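Local coordinates for ABC transporter substrate-binding protein (Streptococcus pneumoniae, PDB 4OHN) that binds histidine between its two lobes and probably delivers it to an ABC uptake transporter, at residues A50-Y55 against I78-N83; I45-A50 against E225-L230; V107-K112 against V181-Y186. All coordinates share one frame; numbering follows the deposited sequence.

Contact 1 of 3, residues A50-Y55 against I78-N83. With HIS (histidine), chain B.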
loop_
_atom_site.group_PDB
_atom_site.type_symbol
_atom_site.label_atom_id
_atom_site.label_comp_id
_atom_site.label_asym_id
_atom_site.label_seq_id
_atom_site.Cartn_x
_atom_site.Cartn_y
_atom_site.Cartn_z
ATOM N N ALA A 50 12.573 -8.753 -8.941
ATOM C CA ALA A 50 13.747 -8.221 -9.629
ATOM C C ALA A 50 14.847 -7.806 -8.650
ATOM O O ALA A 50 16.030 -8.000 -8.918
ATOM C CB ALA A 50 13.353 -7.044 -10.506
ATOM N N VAL A 51 14.469 -7.245 -7.509
ATOM C CA VAL A 51 15.457 -6.902 -6.480
ATOM C C VAL A 51 16.184 -8.145 -5.988
ATOM O O VAL A 51 17.414 -8.194 -5.949
ATOM C CB VAL A 51 14.783 -6.164 -5.293
ATOM C CG1 VAL A 51 15.638 -6.229 -4.012
ATOM C CG2 VAL A 51 14.466 -4.716 -5.693
ATOM N N PHE A 52 15.422 -9.167 -5.609
ATOM C CA PHE A 52 16.048 -10.334 -5.010
ATOM C C PHE A 52 16.751 -11.218 -6.035
ATOM O O PHE A 52 17.703 -11.912 -5.688
ATOM C CB PHE A 52 15.067 -11.025 -4.062
ATOM C CG PHE A 52 14.897 -10.232 -2.803
ATOM C CD1 PHE A 52 15.968 -10.102 -1.917
ATOM C CD2 PHE A 52 13.734 -9.547 -2.547
ATOM C CE1 PHE A 52 15.847 -9.319 -0.769
ATOM C CE2 PHE A 52 13.619 -8.757 -1.433
ATOM C CZ PHE A 52 14.665 -8.628 -0.544
ATOM N N GLU A 53 16.360 -11.117 -7.301
ATOM C CA GLU A 53 17.085 -11.750 -8.399
ATOM C C GLU A 53 18.545 -11.305 -8.440
ATOM O O GLU A 53 19.417 -12.087 -8.819
ATOM C CB GLU A 53 16.408 -11.401 -9.737
ATOM C CG GLU A 53 16.914 -12.138 -10.961
ATOM C CD GLU A 53 18.184 -11.559 -11.615
ATOM O OE1 GLU A 53 18.574 -10.377 -11.420
ATOM O OE2 GLU A 53 18.799 -12.321 -12.384
ATOM N N LYS A 54 18.814 -10.053 -8.079
ATOM C CA LYS A 54 20.186 -9.540 -8.100
ATOM C C LYS A 54 21.088 -10.328 -7.143
ATOM O O LYS A 54 22.310 -10.299 -7.298
ATOM C CB LYS A 54 20.250 -8.047 -7.716
ATOM C CG LYS A 54 19.533 -7.044 -8.639
ATOM C CD LYS A 54 20.206 -6.855 -9.993
ATOM C CE LYS A 54 19.462 -5.836 -10.851
ATOM N NZ LYS A 54 20.161 -5.538 -12.128
ATOM N N TYR A 55 20.496 -11.011 -6.159
ATOM C CA TYR A 55 21.238 -11.733 -5.125
ATOM C C TYR A 55 21.007 -13.240 -5.175
ATOM O O TYR A 55 21.452 -13.971 -4.289
ATOM C CB TYR A 55 20.840 -11.198 -3.728
ATOM C CG TYR A 55 21.013 -9.701 -3.632
ATOM C CD1 TYR A 55 22.276 -9.141 -3.613
ATOM C CD2 TYR A 55 19.918 -8.853 -3.607
ATOM C CE1 TYR A 55 22.451 -7.767 -3.562
ATOM C CE2 TYR A 55 20.067 -7.480 -3.559
ATOM C CZ TYR A 55 21.345 -6.942 -3.537
ATOM O OH TYR A 55 21.566 -5.587 -3.489
ATOM N N ILE A 78 7.196 -13.082 8.799
ATOM C CA ILE A 78 7.610 -12.470 7.527
ATOM C C ILE A 78 8.894 -11.680 7.789
ATOM O O ILE A 78 9.190 -11.357 8.945
ATOM C CB ILE A 78 6.515 -11.542 6.934
ATOM C CG1 ILE A 78 6.261 -10.338 7.843
ATOM C CG2 ILE A 78 5.235 -12.365 6.681
ATOM C CD1 ILE A 78 5.204 -9.372 7.332
ATOM N N ASP A 79 9.642 -11.370 6.724
ATOM C CA ASP A 79 10.901 -10.621 6.836
ATOM C C ASP A 79 10.788 -9.189 6.304
ATOM O O ASP A 79 11.628 -8.348 6.637
ATOM C CB ASP A 79 12.008 -11.368 6.075
ATOM C CG ASP A 79 12.158 -12.781 6.557
ATOM O OD1 ASP A 79 12.235 -12.942 7.805
ATOM O OD2 ASP A 79 12.231 -13.723 5.731
ATOM N N LEU A 80 9.773 -8.919 5.474
ATOM C CA LEU A 80 9.528 -7.604 4.908
ATOM C C LEU A 80 8.056 -7.405 4.739
ATOM O O LEU A 80 7.309 -8.366 4.548
ATOM C CB LEU A 80 10.161 -7.484 3.526
ATOM C CG LEU A 80 11.687 -7.531 3.440
ATOM C CD1 LEU A 80 12.102 -7.594 2.001
ATOM C CD2 LEU A 80 12.298 -6.307 4.108
ATOM N N ILE A 81 7.636 -6.157 4.841
ATOM C CA ILE A 81 6.310 -5.717 4.421
ATOM C C ILE A 81 6.514 -4.936 3.115
ATOM O O ILE A 81 7.203 -3.915 3.094
ATOM C CB ILE A 81 5.624 -4.831 5.467
ATOM C CG1 ILE A 81 5.512 -5.551 6.820
ATOM C CG2 ILE A 81 4.255 -4.371 4.963
ATOM C CD1 ILE A 81 5.098 -4.653 7.968
ATOM N N TRP A 82 5.925 -5.418 2.030
ATOM C CA TRP A 82 6.175 -4.825 0.704
ATOM C C TRP A 82 4.887 -4.977 -0.086
ATOM O O TRP A 82 4.587 -6.069 -0.596
ATOM C CB TRP A 82 7.354 -5.537 0.011
ATOM C CG TRP A 82 7.915 -4.809 -1.176
ATOM C CD1 TRP A 82 7.263 -3.924 -1.984
ATOM C CD2 TRP A 82 9.233 -4.942 -1.697
ATOM N NE1 TRP A 82 8.122 -3.473 -2.968
ATOM C CE2 TRP A 82 9.331 -4.103 -2.811
ATOM C CE3 TRP A 82 10.365 -5.673 -1.298
ATOM C CZ2 TRP A 82 10.515 -3.963 -3.521
ATOM C CZ3 TRP A 82 11.540 -5.529 -2.020
ATOM C CH2 TRP A 82 11.598 -4.686 -3.105
ATOM N N ASN A 83 4.103 -3.901 -0.133
ATOM C CA ASN A 83 2.732 -3.934 -0.651
ATOM C C ASN A 83 2.131 -2.548 -0.578
ATOM O O ASN A 83 1.173 -2.296 0.148
ATOM C CB ASN A 83 1.898 -4.904 0.206
ATOM C CG ASN A 83 0.488 -5.130 -0.294
ATOM O OD1 ASN A 83 -0.471 -4.879 0.445
ATOM N ND2 ASN A 83 0.342 -5.650 -1.506
HETATM N N HIS B . -0.807 2.405 1.808
HETATM C CA HIS B . -1.672 1.938 2.919
HETATM C C HIS B . -0.839 1.400 4.060
HETATM O O HIS B . 0.407 1.356 3.940
HETATM C CB HIS B . -2.761 0.947 2.444
HETATM C CG HIS B . -2.331 -0.466 2.174
HETATM N ND1 HIS B . -3.165 -1.533 2.467
HETATM C CD2 HIS B . -1.244 -1.001 1.566
HETATM C CE1 HIS B . -2.593 -2.656 2.080
HETATM N NE2 HIS B . -1.428 -2.363 1.523
HETATM O OXT HIS B . -1.448 1.036 5.089
#
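F52 reaches from helix 43-53 toward segment 78-83, which holds strand 80-81, and meets two side chains there, L80 and W82. The closer-knit half of the contact is at the far end of its ring. CD1 of L80 sits at the ring edge, near the ring plane, 3.8 Å from F52 CZ, the two side chains approaching from opposite directions. CE2 of F52 also lies 3.9 Å from W82 CZ3, the two side chains sliding past each other in opposite directions. One residue earlier in the chain, V51 places CG2 at the rim of the indole, near its plane, 3.9 Å from W82 CH2. The other V51 methyl, CG1, is anti to the backbone N (chi1 160°) and covers a face of the F52 ring, 4.0 Å above its plane and over its centre.

This is the helix-on-sheet layer of a type II periplasmic-binding-protein lobe: strand 80-81 pairs with strand 19-24, whose I20 and I22 touch F52 and W82, while L80 and W82 also rest on V210 of strand 206-212. No hydrogen bond crosses the contact, and the four touching residues are all buried.

Residues 53-55 take no part and lie on the looser side. E53 is exposed, and the partly exposed K54 and Y55 turn to other partners, K54 in one of its two conformers by a salt bridge to D233 and Y55 through its hydroxyl to the carbonyl of K222. Beyond W82 the chain passes from core to ligand site: the next residue, N83, uses OD1 to accept the N-H of the bound histidine's NE2 at 2.9 Å, with an N-H...O angle of 148°.

Contact 2 of 3, residues I45-A50 against E225-L230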
loop_
_atom_site.group_PDB
_atom_site.type_symbol
_atom_site.label_atom_id
_atom_site.label_comp_id
_atom_site.label_asym_id
_atom_site.label_seq_id
_atom_site.Cartn_x
_atom_site.Cartn_y
_atom_site.Cartn_z
ATOM N N ILE A 45 5.160 -7.204 -6.656
ATOM C CA ILE A 45 5.560 -8.574 -6.941
ATOM C C ILE A 45 6.717 -8.543 -7.944
ATOM O O ILE A 45 7.764 -9.173 -7.734
ATOM C CB ILE A 45 4.396 -9.428 -7.493
ATOM C CG1 ILE A 45 3.167 -9.387 -6.576
ATOM C CG2 ILE A 45 4.864 -10.861 -7.704
ATOM C CD1 ILE A 45 3.418 -9.871 -5.155
ATOM N N ASP A 46 6.550 -7.787 -9.018
ATOM C CA ASP A 46 7.583 -7.685 -10.038
ATOM C C ASP A 46 8.854 -7.007 -9.507
ATOM O O ASP A 46 9.973 -7.473 -9.773
ATOM C CB ASP A 46 7.033 -6.904 -11.247
ATOM C CG ASP A 46 5.997 -7.694 -12.057
ATOM O OD1 ASP A 46 5.820 -8.912 -11.846
ATOM O OD2 ASP A 46 5.370 -7.059 -12.927
ATOM N N LEU A 47 8.682 -5.930 -8.760
ATOM C CA LEU A 47 9.830 -5.166 -8.284
ATOM C C LEU A 47 10.636 -5.968 -7.260
ATOM O O LEU A 47 11.868 -6.047 -7.367
ATOM C CB LEU A 47 9.400 -3.817 -7.717
ATOM C CG LEU A 47 10.544 -2.915 -7.240
ATOM C CD1 LEU A 47 11.479 -2.560 -8.364
ATOM C CD2 LEU A 47 9.968 -1.648 -6.606
ATOM N N ALA A 48 9.979 -6.595 -6.293
ATOM C CA ALA A 48 10.684 -7.388 -5.290
ATOM C C ALA A 48 11.365 -8.590 -5.929
ATOM O O ALA A 48 12.468 -8.964 -5.560
ATOM C CB ALA A 48 9.736 -7.856 -4.215
ATOM N N THR A 49 10.702 -9.223 -6.883
ATOM C CA THR A 49 11.311 -10.350 -7.602
ATOM C C THR A 49 12.615 -9.894 -8.264
ATOM O O THR A 49 13.658 -10.556 -8.153
ATOM C CB THR A 49 10.341 -10.951 -8.642
ATOM O OG1 THR A 49 9.189 -11.448 -7.965
ATOM C CG2 THR A 49 10.962 -12.069 -9.416
ATOM N N ALA A 50 12.573 -8.753 -8.941
ATOM C CA ALA A 50 13.747 -8.221 -9.629
ATOM C C ALA A 50 14.847 -7.806 -8.650
ATOM O O ALA A 50 16.030 -8.000 -8.918
ATOM C CB ALA A 50 13.353 -7.044 -10.506
ATOM N N GLU A 225 20.473 -0.747 -2.864
ATOM C CA GLU A 225 21.467 -0.933 -3.924
ATOM C C GLU A 225 20.834 -1.546 -5.153
ATOM O O GLU A 225 21.178 -1.164 -6.287
ATOM C CB GLU A 225 22.604 -1.818 -3.433
ATOM C CG GLU A 225 23.477 -1.156 -2.378
ATOM C CD GLU A 225 24.402 -2.089 -1.675
ATOM O OE1 GLU A 225 24.519 -3.278 -2.038
ATOM O OE2 GLU A 225 25.064 -1.611 -0.717
ATOM N N ALA A 226 19.929 -2.504 -4.969
ATOM C CA ALA A 226 19.245 -3.096 -6.105
ATOM C C ALA A 226 18.364 -2.060 -6.807
ATOM O O ALA A 226 18.293 -2.051 -8.051
ATOM C CB ALA A 226 18.420 -4.268 -5.662
ATOM N N PHE A 227 17.681 -1.199 -6.056
ATOM C CA PHE A 227 16.931 -0.129 -6.718
ATOM C C PHE A 227 17.865 0.661 -7.661
ATOM O O PHE A 227 17.482 0.986 -8.789
ATOM C CB PHE A 227 16.271 0.847 -5.725
ATOM C CG PHE A 227 15.086 0.304 -4.953
ATOM C CD1 PHE A 227 14.416 -0.852 -5.314
ATOM C CD2 PHE A 227 14.637 0.996 -3.846
ATOM C CE1 PHE A 227 13.314 -1.286 -4.592
ATOM C CE2 PHE A 227 13.534 0.561 -3.126
ATOM C CZ PHE A 227 12.872 -0.597 -3.509
ATOM N N SER A 228 19.081 0.989 -7.220
ATOM C CA SER A 228 19.989 1.763 -8.076
ATOM C C SER A 228 20.253 1.081 -9.415
ATOM O O SER A 228 20.292 1.749 -10.457
ATOM C CB SER A 228 21.314 2.027 -7.367
ATOM O OG SER A 228 21.114 2.819 -6.214
ATOM N N SER A 229 20.401 -0.237 -9.414
ATOM C CA SER A 229 20.600 -0.984 -10.656
ATOM C C SER A 229 19.336 -0.951 -11.491
ATOM O O SER A 229 19.407 -0.743 -12.689
ATOM C CB SER A 229 20.959 -2.471 -10.368
ATOM O OG SER A 229 22.338 -2.681 -10.160
ATOM N N LEU A 230 18.183 -1.182 -10.854
ATOM C CA LEU A 230 16.932 -1.328 -11.590
ATOM C C LEU A 230 16.505 -0.021 -12.247
ATOM O O LEU A 230 15.854 -0.048 -13.288
ATOM C CB LEU A 230 15.822 -1.873 -10.683
ATOM C CG LEU A 230 16.109 -3.277 -10.137
ATOM C CD1 LEU A 230 15.113 -3.654 -9.075
ATOM C CD2 LEU A 230 16.069 -4.298 -11.219
#
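The ring of F227 meets L47 at its CE1 corner: CD2 of the leucine stands 3.9 Å from F227 CE1, placed obliquely to the ring, and CG follows slightly farther off. The two side chains cross at about a right angle, and CE1 is the ring atom nearest the leucine. Although the first bond of neither side chain points straight at the partner helix, both reach it with their outer atoms. For L47 the first torsion sets CG opposite the backbone N (chi1 -178°), from where the second spreads the two methyls to different partners on helix 217-232.

Those methyls divide the work. While CD2 takes the phenylalanine, CD1 packs 3.9 Å from CD1 of L230, the two leucines crossing at a slant. L230, one helical turn after F227, likewise uses both branches: its CD2 lies 3.9 Å from CB of A50, and its CD1 is only a little farther from the same methyl. The small A50 lets the backbones come nearest here, its CA standing 7.8 Å from that of L230. All four residues are buried and every touch is apolar.

On the outer side of helix 43-53, T49 is exposed and bends its hydroxyl back to the carbonyl oxygen of I45, OG1 to O 2.7 Å. That oxygen also accepts T49 N, from the opposite face of its carbonyl plane. Helix 235-244 closes the neighbouring side, with F236 against L47 and a salt bridge from K242 to D46.

The short axes pass 10.7 Å apart at 106°, a steep helix-helix crossing. It ties an early helix to one near the C-terminus within the same lobe, as in the two-lobed, type II periplasmic-binding-protein fold, where late chain segments return to complete the first lobe.

Contact 3 of 3, residues V107-K112 against V181-Y186. With ACT (acetate ion), chain C.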
loop_
_atom_site.group_PDB
_atom_site.type_symbol
_atom_site.label_atom_id
_atom_site.label_comp_id
_atom_site.label_asym_id
_atom_site.label_seq_id
_atom_site.Cartn_x
_atom_site.Cartn_y
_atom_site.Cartn_z
ATOM N N VAL A 107 -7.034 9.516 -1.070
ATOM C CA VAL A 107 -8.162 10.169 -1.733
ATOM C C VAL A 107 -9.460 9.690 -1.109
ATOM O O VAL A 107 -9.531 8.652 -0.436
ATOM C CB VAL A 107 -8.210 9.874 -3.258
ATOM C CG1 VAL A 107 -7.042 10.571 -3.994
ATOM C CG2 VAL A 107 -8.214 8.404 -3.552
ATOM N N LEU A 108 -10.514 10.486 -1.280
ATOM C CA LEU A 108 -11.868 10.021 -1.092
ATOM C C LEU A 108 -12.444 9.540 -2.397
ATOM O O LEU A 108 -12.209 10.133 -3.470
ATOM C CB LEU A 108 -12.771 11.116 -0.543
ATOM C CG LEU A 108 -12.721 11.431 0.941
ATOM C CD1 LEU A 108 -13.801 12.439 1.287
ATOM C CD2 LEU A 108 -12.865 10.157 1.768
ATOM N N VAL A 109 -13.202 8.463 -2.287
ATOM C CA VAL A 109 -13.992 7.938 -3.400
ATOM C C VAL A 109 -15.470 7.988 -2.988
ATOM O O VAL A 109 -15.840 7.505 -1.916
ATOM C CB VAL A 109 -13.576 6.511 -3.797
ATOM C CG1 VAL A 109 -14.423 5.991 -4.953
ATOM C CG2 VAL A 109 -12.101 6.486 -4.195
ATOM N N THR A 110 -16.307 8.586 -3.844
ATOM C CA THR A 110 -17.749 8.674 -3.616
ATOM C C THR A 110 -18.446 8.272 -4.905
ATOM O O THR A 110 -17.866 8.357 -5.996
ATOM C CB THR A 110 -18.195 10.100 -3.242
ATOM O OG1 THR A 110 -17.904 10.975 -4.345
ATOM C CG2 THR A 110 -17.481 10.587 -1.984
ATOM N N LYS A 111 -19.692 7.829 -4.822
ATOM C CA LYS A 111 -20.471 7.641 -6.048
ATOM C C LYS A 111 -20.713 8.974 -6.729
ATOM O O LYS A 111 -20.985 9.978 -6.064
ATOM C CB LYS A 111 -21.834 7.047 -5.740
ATOM C CG LYS A 111 -21.832 5.611 -5.351
ATOM C CD LYS A 111 -23.270 5.116 -5.269
ATOM C CE LYS A 111 -23.366 3.632 -5.249
ATOM N NZ LYS A 111 -24.783 3.192 -5.098
ATOM N N LYS A 112 -20.709 9.005 -8.058
ATOM C CA LYS A 112 -21.062 10.262 -8.726
ATOM C C LYS A 112 -22.469 10.689 -8.376
ATOM O O LYS A 112 -22.756 11.874 -8.316
ATOM C CB LYS A 112 -20.882 10.156 -10.233
ATOM C CG LYS A 112 -19.424 10.109 -10.657
ATOM C CD LYS A 112 -19.271 10.342 -12.157
ATOM C CE LYS A 112 -17.870 10.061 -12.669
ATOM N NZ LYS A 112 -16.865 11.004 -12.092
ATOM N N VAL A 181 -3.522 5.054 -5.807
ATOM C CA VAL A 181 -3.066 4.038 -6.757
ATOM C C VAL A 181 -4.037 2.880 -6.817
ATOM O O VAL A 181 -4.287 2.320 -7.872
ATOM C CB VAL A 181 -1.654 3.470 -6.467
ATOM C CG1 VAL A 181 -0.610 4.575 -6.522
ATOM C CG2 VAL A 181 -1.611 2.694 -5.139
ATOM N N TYR A 182 -4.596 2.517 -5.675
ATOM C CA TYR A 182 -5.575 1.441 -5.676
ATOM C C TYR A 182 -6.847 1.872 -6.398
ATOM O O TYR A 182 -7.335 1.176 -7.285
ATOM C CB TYR A 182 -5.859 1.012 -4.233
ATOM C CG TYR A 182 -6.816 -0.149 -4.062
ATOM C CD1 TYR A 182 -6.442 -1.310 -3.425
ATOM C CD2 TYR A 182 -8.103 -0.092 -4.537
ATOM C CE1 TYR A 182 -7.345 -2.365 -3.279
ATOM C CE2 TYR A 182 -8.955 -1.107 -4.402
ATOM C CZ TYR A 182 -8.592 -2.233 -3.789
ATOM O OH TYR A 182 -9.548 -3.250 -3.680
ATOM N N ALA A 183 -7.396 3.019 -6.006
ATOM C CA ALA A 183 -8.650 3.471 -6.588
ATOM C C ALA A 183 -8.557 3.558 -8.096
ATOM O O ALA A 183 -9.456 3.057 -8.798
ATOM C CB ALA A 183 -9.046 4.821 -5.993
ATOM N N ASN A 184 -7.495 4.167 -8.614
ATOM C CA ASN A 184 -7.343 4.340 -10.070
ATOM C C ASN A 184 -7.324 2.986 -10.777
ATOM O O ASN A 184 -8.023 2.774 -11.771
ATOM C CB ASN A 184 -6.042 5.077 -10.408
ATOM C CG ASN A 184 -6.085 6.571 -10.108
ATOM O OD1 ASN A 184 -7.144 7.159 -9.945
ATOM N ND2 ASN A 184 -4.903 7.195 -10.078
ATOM N N TYR A 185 -6.529 2.046 -10.276
ATOM C CA TYR A 185 -6.408 0.759 -10.938
ATOM C C TYR A 185 -7.704 -0.052 -10.830
ATOM O O TYR A 185 -8.189 -0.618 -11.819
ATOM C CB TYR A 185 -5.225 -0.040 -10.365
ATOM C CG TYR A 185 -4.982 -1.332 -11.090
ATOM C CD1 TYR A 185 -5.670 -2.482 -10.739
ATOM C CD2 TYR A 185 -4.072 -1.401 -12.135
ATOM C CE1 TYR A 185 -5.487 -3.666 -11.407
ATOM C CE2 TYR A 185 -3.870 -2.577 -12.807
ATOM C CZ TYR A 185 -4.569 -3.715 -12.435
ATOM O OH TYR A 185 -4.355 -4.903 -13.107
ATOM N N TYR A 186 -8.239 -0.125 -9.619
ATOM C CA TYR A 186 -9.451 -0.897 -9.373
ATOM C C TYR A 186 -10.603 -0.416 -10.238
ATOM O O TYR A 186 -11.298 -1.209 -10.881
ATOM C CB TYR A 186 -9.834 -0.769 -7.903
ATOM C CG TYR A 186 -11.181 -1.388 -7.572
ATOM C CD1 TYR A 186 -12.353 -0.680 -7.765
ATOM C CD2 TYR A 186 -11.270 -2.653 -7.050
ATOM C CE1 TYR A 186 -13.592 -1.237 -7.480
ATOM C CE2 TYR A 186 -12.517 -3.226 -6.750
ATOM C CZ TYR A 186 -13.666 -2.503 -6.976
ATOM O OH TYR A 186 -14.893 -3.067 -6.672
HETATM C C ACT C . -17.543 -0.711 -7.266
HETATM O O ACT C . -18.614 -0.346 -7.808
HETATM O OXT ACT C . -17.062 -1.803 -7.655
HETATM C CH3 ACT C . -16.893 0.139 -6.228
#
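A183 points its single methyl from helix 180-189 at strand 102-111 and is met there by two valines, V107 and V109. These alternate residues lie on one side of the strand, the side turned to the helix, while the side chains of L108, between them, and T110, just after, do not reach it. The setting is the second lobe of a type II periplasmic-binding-protein fold, a helix laid over a sheet: strand 102-111 pairs antiparallel with strand 175-179, which leads almost directly into helix 180-189.

Of the two valines V109 comes closer, CG2 standing 3.9 Å from A183 CB. The isopropyl group is turned with CG1 opposite the backbone N (chi1 180°), which puts CG2 beside that nitrogen and on the alanine methyl. V107 also directs its first side-chain bond at the helix, but its CG2 stops 4.4 Å from A183 CB, a slacker touch. The alanine methyl is thus approached by one branch from each valine, and the strand and helix backbones come nearest at V109 and A183, whose CA atoms are 7.7 Å apart.

The contact is small, with no hydrogen bond across it, and other residues fill out its surroundings. I178 of strand 175-179 touches both valines; L168 of helix 161-169 packs on V109, and L165 of that helix lies against Y182 and Y186. Across the lobe interface, Y182 meets F28, a residue of the histidine pocket, with the ring planes at about 55°.

Farther along the helix, Y186 swings its CG anti to the backbone N and carries its hydroxyl to an acetate ion, probably from the crystallisation liquor. The acetate carbon C lies in the plane of the phenol ring at its edge, and Y186 OH gives a hydrogen bond to acetate OXT of 2.7 Å.

Overall arrangement
Contacts 1 and 2 are neighbours, their centres 8 Å apart. Both use helix 43-53 and share A50; V51 touches both W82 and L230, and W82 also packs on A48. The centre of contact 3 lies about 28 Å from the centre of each, beyond the centre of the chain, although contacts 1 and 3 reach the same mixed sheet, which runs through both lobes. Along the sequence contact 1 closes before contact 3 opens, and both are nested within the long loop that contact 2 closes. The chain therefore builds one lobe, crosses to the other and returns, leaving histidine bound between them, an organisation consistent with hinged closure on the ligand.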